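Local coordinates for protein transcription initiation factor IIB (Methanocaldococcus jannaschii, PDB 5O9J) that carries a mini-intein with the HINT fold, which probably excises itself from its host transcription factor and joins the flanking segments by protein splicing, at residues 13-18 with 50-55; 112-117 with 146-151; 43-48 with 71-76. All blocks are in the same frame, centred on the assembly; numbering follows the deposited sequence.

Contact 1. Residues 13-18 with 50-55; sequences IKENGE and KGIEVI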
# COMPACT_ATOMS: atom_id res chain seq x y z
N ILE A 13 1.76 -13.54 -2.69
CA ILE A 13 2.25 -13.61 -4.06
C ILE A 13 2.26 -14.99 -4.66
O ILE A 13 2.15 -16.00 -3.96
CB ILE A 13 3.70 -13.07 -4.17
CG1 ILE A 13 4.66 -13.93 -3.33
CG2 ILE A 13 3.77 -11.62 -3.73
CD1 ILE A 13 6.13 -13.55 -3.50
N LYS A 14 2.38 -15.01 -5.99
CA LYS A 14 2.80 -16.20 -6.73
C LYS A 14 4.16 -15.92 -7.35
O LYS A 14 4.30 -14.98 -8.14
CB LYS A 14 1.80 -16.55 -7.84
CG LYS A 14 0.76 -17.57 -7.47
CD LYS A 14 0.18 -18.15 -8.74
CE LYS A 14 -1.15 -18.82 -8.50
NZ LYS A 14 -1.68 -19.38 -9.77
N GLU A 15 5.16 -16.72 -7.00
CA GLU A 15 6.50 -16.56 -7.57
C GLU A 15 6.86 -17.77 -8.43
O GLU A 15 6.75 -18.92 -7.97
CB GLU A 15 7.55 -16.36 -6.47
CG GLU A 15 8.95 -16.01 -7.00
CD GLU A 15 9.94 -15.70 -5.88
OE1 GLU A 15 9.65 -16.06 -4.72
OE2 GLU A 15 11.00 -15.10 -6.17
N ASN A 16 7.26 -17.51 -9.67
CA ASN A 16 7.54 -18.56 -10.66
C ASN A 16 6.51 -19.67 -10.68
O ASN A 16 6.83 -20.82 -10.97
CB ASN A 16 8.93 -19.16 -10.41
CG ASN A 16 10.04 -18.19 -10.71
OD1 ASN A 16 9.87 -17.28 -11.52
ND2 ASN A 16 11.18 -18.37 -10.05
N GLY A 17 5.27 -19.33 -10.35
CA GLY A 17 4.18 -20.29 -10.34
C GLY A 17 3.74 -20.81 -8.98
O GLY A 17 2.84 -21.66 -8.93
N GLU A 18 4.33 -20.33 -7.89
CA GLU A 18 3.83 -20.77 -6.58
C GLU A 18 3.65 -19.69 -5.53
O GLU A 18 4.36 -18.67 -5.50
CB GLU A 18 4.73 -21.88 -6.02
CG GLU A 18 4.27 -23.29 -6.41
CD GLU A 18 2.77 -23.53 -6.25
OE1 GLU A 18 2.11 -22.87 -5.41
OE2 GLU A 18 2.23 -24.38 -7.00
N LYS A 50 9.79 -11.14 -13.86
CA LYS A 50 9.07 -12.20 -14.57
C LYS A 50 8.53 -13.25 -13.60
O LYS A 50 9.21 -13.65 -12.67
CB LYS A 50 9.99 -12.88 -15.59
CG LYS A 50 10.54 -11.97 -16.68
CD LYS A 50 9.43 -11.37 -17.54
CE LYS A 50 9.70 -11.63 -19.02
NZ LYS A 50 8.79 -10.89 -19.94
N GLY A 51 7.30 -13.68 -13.83
CA GLY A 51 6.74 -14.80 -13.09
C GLY A 51 6.31 -14.45 -11.68
O GLY A 51 6.23 -15.32 -10.81
N ILE A 52 6.02 -13.18 -11.44
CA ILE A 52 5.52 -12.76 -10.14
C ILE A 52 4.12 -12.17 -10.24
O ILE A 52 3.83 -11.33 -11.10
CB ILE A 52 6.46 -11.76 -9.47
CG1 ILE A 52 7.74 -12.48 -9.06
CG2 ILE A 52 5.78 -11.12 -8.26
CD1 ILE A 52 8.54 -11.79 -8.04
N GLU A 53 3.25 -12.64 -9.35
CA GLU A 53 1.87 -12.17 -9.31
C GLU A 53 1.51 -11.78 -7.88
O GLU A 53 1.96 -12.40 -6.93
CB GLU A 53 0.92 -13.25 -9.83
CG GLU A 53 1.31 -13.83 -11.18
CD GLU A 53 0.20 -14.66 -11.81
OE1 GLU A 53 -0.59 -15.27 -11.07
OE2 GLU A 53 0.13 -14.70 -13.06
N VAL A 54 0.69 -10.74 -7.74
CA VAL A 54 0.23 -10.31 -6.43
C VAL A 54 -1.30 -10.26 -6.39
O VAL A 54 -1.95 -10.17 -7.44
CB VAL A 54 0.82 -8.93 -6.07
CG1 VAL A 54 0.19 -7.83 -6.91
CG2 VAL A 54 0.69 -8.64 -4.58
N ILE A 55 -1.87 -10.36 -5.20
CA ILE A 55 -3.32 -10.22 -5.06
C ILE A 55 -3.71 -8.78 -5.31
O ILE A 55 -3.19 -7.87 -4.68
CB ILE A 55 -3.84 -10.65 -3.67
CG1 ILE A 55 -3.63 -12.14 -3.47
CG2 ILE A 55 -5.32 -10.30 -3.53
CD1 ILE A 55 -4.32 -13.01 -4.53
O HOH W 1 -2.66 -17.09 -11.22
O HOH W 2 4.02 -16.65 -10.94
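In the four-stranded antiparallel sheet 18-23/10-15/52-57/63-67 of the HINT fold, Ile13, Lys14 and Glu15 pair with Val54, Glu53 and Ile52 on the neighbouring central strand. Lys14 and Glu53 form the hydrogen-bonded pair: Lys14 N donates to Glu53 O and Glu53 N to Lys14 O, both at 2.8 Å. Their side chains run alongside each other on one face, touching through their aliphatic roots, Lys14 CB 4.0 Å from Glu53 CB. The charged ends stop short of a salt bridge, Lys14 NZ to Glu53 OE1 being 4.4 Å, and a water that accepts from Lys14 NZ and donates to Glu53 OE1 spans the gap. The other face carries Ile13, Glu15, Ile52 and Val54; there Ile13 and Ile52 rest on Leu27 of helix 24-33, and the carboxylate of Glu15 turns to Lys30 of that helix. A type I' turn from Glu15 to Glu18 joins strand 10-15 to strand 18-23, and in it the positive phi of Gly17 (103°) would press a side chain against the preceding carbonyl. At the turn Gly51 O is gripped twice, by Asn16 N at 2.7 Å and by a water at 2.6 Å that in turn accepts from Gly17 N.

Contact 2. Residues 112-117 with 146-151; sequences DELKVG and LKIKEI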
# COMPACT_ATOMS: atom_id res chain seq x y z
N ASP A 112 -0.54 13.75 5.99
CA ASP A 112 0.16 14.78 6.75
C ASP A 112 -0.78 15.92 7.14
O ASP A 112 -0.39 16.82 7.89
CB ASP A 112 1.37 15.31 5.97
CG ASP A 112 0.99 15.94 4.64
OD1 ASP A 112 -0.18 15.81 4.22
OD2 ASP A 112 1.87 16.56 4.00
N GLU A 113 -2.01 15.87 6.65
CA GLU A 113 -3.02 16.87 7.01
C GLU A 113 -4.06 16.28 7.96
O GLU A 113 -5.02 16.95 8.35
CB GLU A 113 -3.69 17.42 5.76
CG GLU A 113 -2.74 18.13 4.80
CD GLU A 113 -3.45 18.80 3.64
OE1 GLU A 113 -4.70 18.87 3.65
OE2 GLU A 113 -2.75 19.28 2.71
N LEU A 114 -3.87 15.02 8.33
CA LEU A 114 -4.74 14.39 9.30
C LEU A 114 -4.45 14.89 10.71
O LEU A 114 -3.33 15.31 11.01
CB LEU A 114 -4.58 12.87 9.26
CG LEU A 114 -5.13 12.15 8.03
CD1 LEU A 114 -4.65 10.72 8.05
CD2 LEU A 114 -6.64 12.22 8.02
N LYS A 115 -5.46 14.85 11.56
CA LYS A 115 -5.33 15.28 12.95
C LYS A 115 -5.93 14.24 13.88
O LYS A 115 -6.86 13.54 13.51
CB LYS A 115 -6.02 16.63 13.15
CG LYS A 115 -5.40 17.76 12.35
CD LYS A 115 -6.33 18.96 12.23
CE LYS A 115 -7.60 18.60 11.46
NZ LYS A 115 -8.40 19.80 11.09
N VAL A 116 -5.38 14.13 15.09
CA VAL A 116 -5.95 13.26 16.12
C VAL A 116 -7.42 13.61 16.29
O VAL A 116 -7.78 14.78 16.26
CB VAL A 116 -5.20 13.40 17.47
CG1 VAL A 116 -5.89 12.59 18.57
CG2 VAL A 116 -3.74 12.97 17.32
N GLY A 117 -8.28 12.61 16.45
CA GLY A 117 -9.70 12.86 16.52
C GLY A 117 -10.42 12.78 15.18
O GLY A 117 -11.65 12.65 15.14
N LEU A 146 -13.55 4.95 12.34
CA LEU A 146 -12.66 4.86 13.48
C LEU A 146 -11.86 6.15 13.67
O LEU A 146 -11.26 6.66 12.72
CB LEU A 146 -11.72 3.67 13.31
CG LEU A 146 -12.35 2.29 13.11
CD1 LEU A 146 -11.30 1.27 12.70
CD2 LEU A 146 -13.10 1.81 14.36
N LYS A 147 -11.86 6.65 14.90
CA LYS A 147 -11.11 7.85 15.24
C LYS A 147 -9.60 7.59 15.26
O LYS A 147 -9.15 6.55 15.73
CB LYS A 147 -11.54 8.41 16.61
CG LYS A 147 -12.85 9.20 16.61
CD LYS A 147 -13.10 9.86 17.97
CE LYS A 147 -14.44 10.61 18.02
NZ LYS A 147 -15.46 9.98 18.92
N ILE A 148 -8.84 8.56 14.77
CA ILE A 148 -7.39 8.52 14.91
C ILE A 148 -7.01 8.75 16.37
O ILE A 148 -7.49 9.70 17.00
CB ILE A 148 -6.72 9.57 14.00
CG1 ILE A 148 -6.96 9.24 12.53
CG2 ILE A 148 -5.24 9.68 14.32
CD1 ILE A 148 -6.41 10.26 11.55
N LYS A 149 -6.16 7.88 16.92
CA LYS A 149 -5.66 8.06 18.28
C LYS A 149 -4.30 8.76 18.28
O LYS A 149 -4.11 9.77 18.96
CB LYS A 149 -5.53 6.72 18.99
CG LYS A 149 -6.85 6.05 19.33
CD LYS A 149 -6.67 5.03 20.44
CE LYS A 149 -5.59 4.01 20.10
NZ LYS A 149 -5.32 3.07 21.24
N GLU A 150 -3.36 8.20 17.53
CA GLU A 150 -2.03 8.80 17.41
C GLU A 150 -1.67 9.05 15.96
O GLU A 150 -2.19 8.38 15.06
CB GLU A 150 -0.96 7.91 18.05
CG GLU A 150 -1.13 7.69 19.54
CD GLU A 150 -0.24 6.57 20.07
OE1 GLU A 150 0.76 6.23 19.40
OE2 GLU A 150 -0.56 6.02 21.15
N ILE A 151 -0.80 10.02 15.75
CA ILE A 151 -0.09 10.21 14.49
C ILE A 151 1.40 10.38 14.80
O ILE A 151 1.82 11.43 15.29
CB ILE A 151 -0.57 11.44 13.71
CG1 ILE A 151 -2.06 11.33 13.38
CG2 ILE A 151 0.22 11.57 12.42
CD1 ILE A 151 -2.61 12.55 12.63
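Ile148 O receives the N-H of Gly117 at 3.1 Å, a nearly straight bond (168° at the hydrogen) whose donor is tilted 24° from the carbonyl plane. This backbone bond ties the end of the 112-117 loop to strand 143-154. The apolar part of the contact centres on Ile148 CD1, the end of a side chain that crosses that of Leu114 at about a right angle. The methyl meets the flank of the leucine and not just its end: it lies 3.9 Å from Leu114 CB, and both leucine methyls are also close. Ile151 approaches the same CB with its own CD1, at 3.9 Å, so Leu114 CB touches two isoleucine methyls. Ile151 CD1 also packs against the leucine backbone, 3.3 Å from Leu114 O. Val116 covers the strand's backbone instead: its CG1, anti to the backbone N (chi1 175°), comes 3.4 Å from Lys149 O, and CG2 reaches the same oxygen. Ile82 of strand 79-84 and Leu120 of strand 119-123 both touch Leu114 and Ile148, extending the apolar cluster onto the strands on either side of 143-154, while Lys115 and Lys149 point away from it. Lys149 and Glu150 both face Val83 of strand 79-84, a classic beta bulge, and the loop leading into strand 119-123 packs beside it on this antiparallel sheet of the HINT domain.

Contact 3. Residues 43-48 with 71-76; sequences ILEIAK and VSRHPV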
# COMPACT_ATOMS: atom_id res chain seq x y z
N ILE A 43 16.31 8.93 -7.61
CA ILE A 43 16.43 8.11 -6.41
C ILE A 43 15.77 6.76 -6.60
O ILE A 43 15.91 5.87 -5.76
CB ILE A 43 15.80 8.82 -5.19
CG1 ILE A 43 14.36 9.25 -5.51
CG2 ILE A 43 16.64 10.02 -4.78
CD1 ILE A 43 13.65 9.94 -4.37
N LEU A 44 15.06 6.61 -7.72
CA LEU A 44 14.29 5.41 -8.01
C LEU A 44 15.09 4.31 -8.69
O LEU A 44 15.61 4.50 -9.79
CB LEU A 44 13.09 5.76 -8.89
CG LEU A 44 11.70 5.82 -8.25
CD1 LEU A 44 10.65 5.73 -9.35
CD2 LEU A 44 11.51 4.72 -7.21
N GLU A 45 15.16 3.15 -8.03
CA GLU A 45 15.73 1.93 -8.60
C GLU A 45 14.61 1.03 -9.11
O GLU A 45 13.78 0.60 -8.32
CB GLU A 45 16.55 1.18 -7.55
CG GLU A 45 18.02 0.99 -7.86
CD GLU A 45 18.78 0.44 -6.65
OE1 GLU A 45 18.40 0.76 -5.50
OE2 GLU A 45 19.75 -0.33 -6.85
N ILE A 46 14.58 0.75 -10.41
CA ILE A 46 13.49 -0.02 -10.99
C ILE A 46 13.99 -1.29 -11.65
O ILE A 46 14.91 -1.24 -12.47
CB ILE A 46 12.73 0.80 -12.03
CG1 ILE A 46 12.13 2.05 -11.39
CG2 ILE A 46 11.64 -0.04 -12.69
CD1 ILE A 46 11.93 3.19 -12.37
N ALA A 47 13.39 -2.42 -11.31
CA ALA A 47 13.69 -3.68 -11.97
C ALA A 47 12.44 -4.24 -12.58
O ALA A 47 11.40 -4.28 -11.93
CB ALA A 47 14.29 -4.69 -10.99
N LYS A 48 12.52 -4.67 -13.83
CA LYS A 48 11.41 -5.39 -14.43
C LYS A 48 11.54 -6.84 -13.96
O LYS A 48 12.65 -7.32 -13.75
CB LYS A 48 11.42 -5.29 -15.95
CG LYS A 48 11.76 -6.58 -16.67
CD LYS A 48 10.91 -6.72 -17.91
CE LYS A 48 11.02 -8.11 -18.53
NZ LYS A 48 10.08 -8.27 -19.68
N VAL A 71 9.24 -3.89 -10.32
CA VAL A 71 9.27 -3.48 -8.92
C VAL A 71 10.26 -2.35 -8.77
O VAL A 71 11.13 -2.16 -9.63
CB VAL A 71 9.66 -4.63 -7.98
CG1 VAL A 71 8.70 -5.82 -8.13
CG2 VAL A 71 11.10 -5.06 -8.23
N SER A 72 10.13 -1.59 -7.70
CA SER A 72 11.06 -0.50 -7.48
C SER A 72 11.14 -0.15 -6.01
O SER A 72 10.32 -0.58 -5.20
CB SER A 72 10.64 0.73 -8.32
OG SER A 72 9.52 1.39 -7.77
N ARG A 73 12.17 0.62 -5.67
CA ARG A 73 12.38 1.11 -4.32
C ARG A 73 13.05 2.47 -4.41
O ARG A 73 13.68 2.79 -5.42
CB ARG A 73 13.25 0.14 -3.51
CG ARG A 73 14.71 0.08 -4.00
CD ARG A 73 15.56 -0.96 -3.27
NE ARG A 73 16.88 -1.10 -3.89
CZ ARG A 73 17.79 -2.01 -3.55
NH1 ARG A 73 17.52 -2.89 -2.59
NH2 ARG A 73 18.96 -2.05 -4.17
N HIS A 74 12.90 3.28 -3.36
CA HIS A 74 13.64 4.53 -3.24
C HIS A 74 13.84 4.85 -1.77
O HIS A 74 13.06 4.39 -0.92
CB HIS A 74 12.92 5.68 -3.96
CG HIS A 74 11.52 5.93 -3.49
ND1 HIS A 74 11.21 6.83 -2.50
CD2 HIS A 74 10.34 5.41 -3.91
CE1 HIS A 74 9.91 6.84 -2.30
NE2 HIS A 74 9.35 6.00 -3.14
N PRO A 75 14.92 5.59 -1.44
CA PRO A 75 15.16 5.98 -0.05
C PRO A 75 14.10 6.95 0.45
O PRO A 75 13.66 7.82 -0.30
CB PRO A 75 16.54 6.67 -0.10
CG PRO A 75 17.15 6.22 -1.37
CD PRO A 75 16.01 6.02 -2.33
N VAL A 76 13.72 6.81 1.71
CA VAL A 76 12.77 7.72 2.32
C VAL A 76 13.18 8.03 3.75
O VAL A 76 13.64 7.15 4.48
CB VAL A 76 11.34 7.16 2.31
CG1 VAL A 76 10.73 7.32 0.93
CG2 VAL A 76 11.34 5.70 2.70
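Strands 44-48 and 71-75 run antiparallel, 166° between their directions, with Glu45-Arg73 and Ala47-Val71 as hydrogen-bonded pairs; Val71 N to Ala47 O is 2.7 Å. Between them Ile46 faces Ser72, its CG1 3.7 Å from Ser72 CB. On the opposite face Glu45 and Arg73 lie side by side. Arg73 CG sits between its backbone N and carbonyl carbon (chi1 68°), and from there an extended chain carries the guanidinium alongside the glutamate. Glu45 OE1 accepts from NE of Arg73 at 2.9 Å and from NH2 at 3.2 Å, both coming from above one face of the carboxylate; a weak bond links NH2 to Glu45 OE2. The two planes are 44° apart, yet OE1 stays near the guanidinium plane. Nearer the strand ends, Leu44 runs beside His74, with its CD2 3.6 Å from the imidazole CD2, and Ile43 CB touches Pro75 CD at 4.0 Å. A leucine in place of Arg73 would probably leave Glu45 without this mate and Asp29 of helix 24-33 without the salt bridge it makes to NH1. Since Arg73 engages both carboxylates, its charge is probably well balanced, and it joins this strand pair to the helix.

How the contacts relate
Contacts 1 and 3 both join antiparallel neighbours, but in different sheets, and their segments alternate along the chain: strand 44-48 is followed directly by strand 52-57. Helix 24-33 serves both, taking apolar side chains and an ion pair from each. Contact 2 lies apart, across the chain's centre from contact 1, with centres 36 Å apart, and binds a loop to a strand by one backbone bond and methyl packing. All three are partly buried: contact 3 has the largest share of buried residues, while contacts 1 and 2 have more exposed than buried ones. Their charge chemistry differs: contact 1 bridges its cross-strand lysine and glutamate through water, contact 3 holds its pair in a direct salt bridge, and contact 2 has no ion pair across its segments.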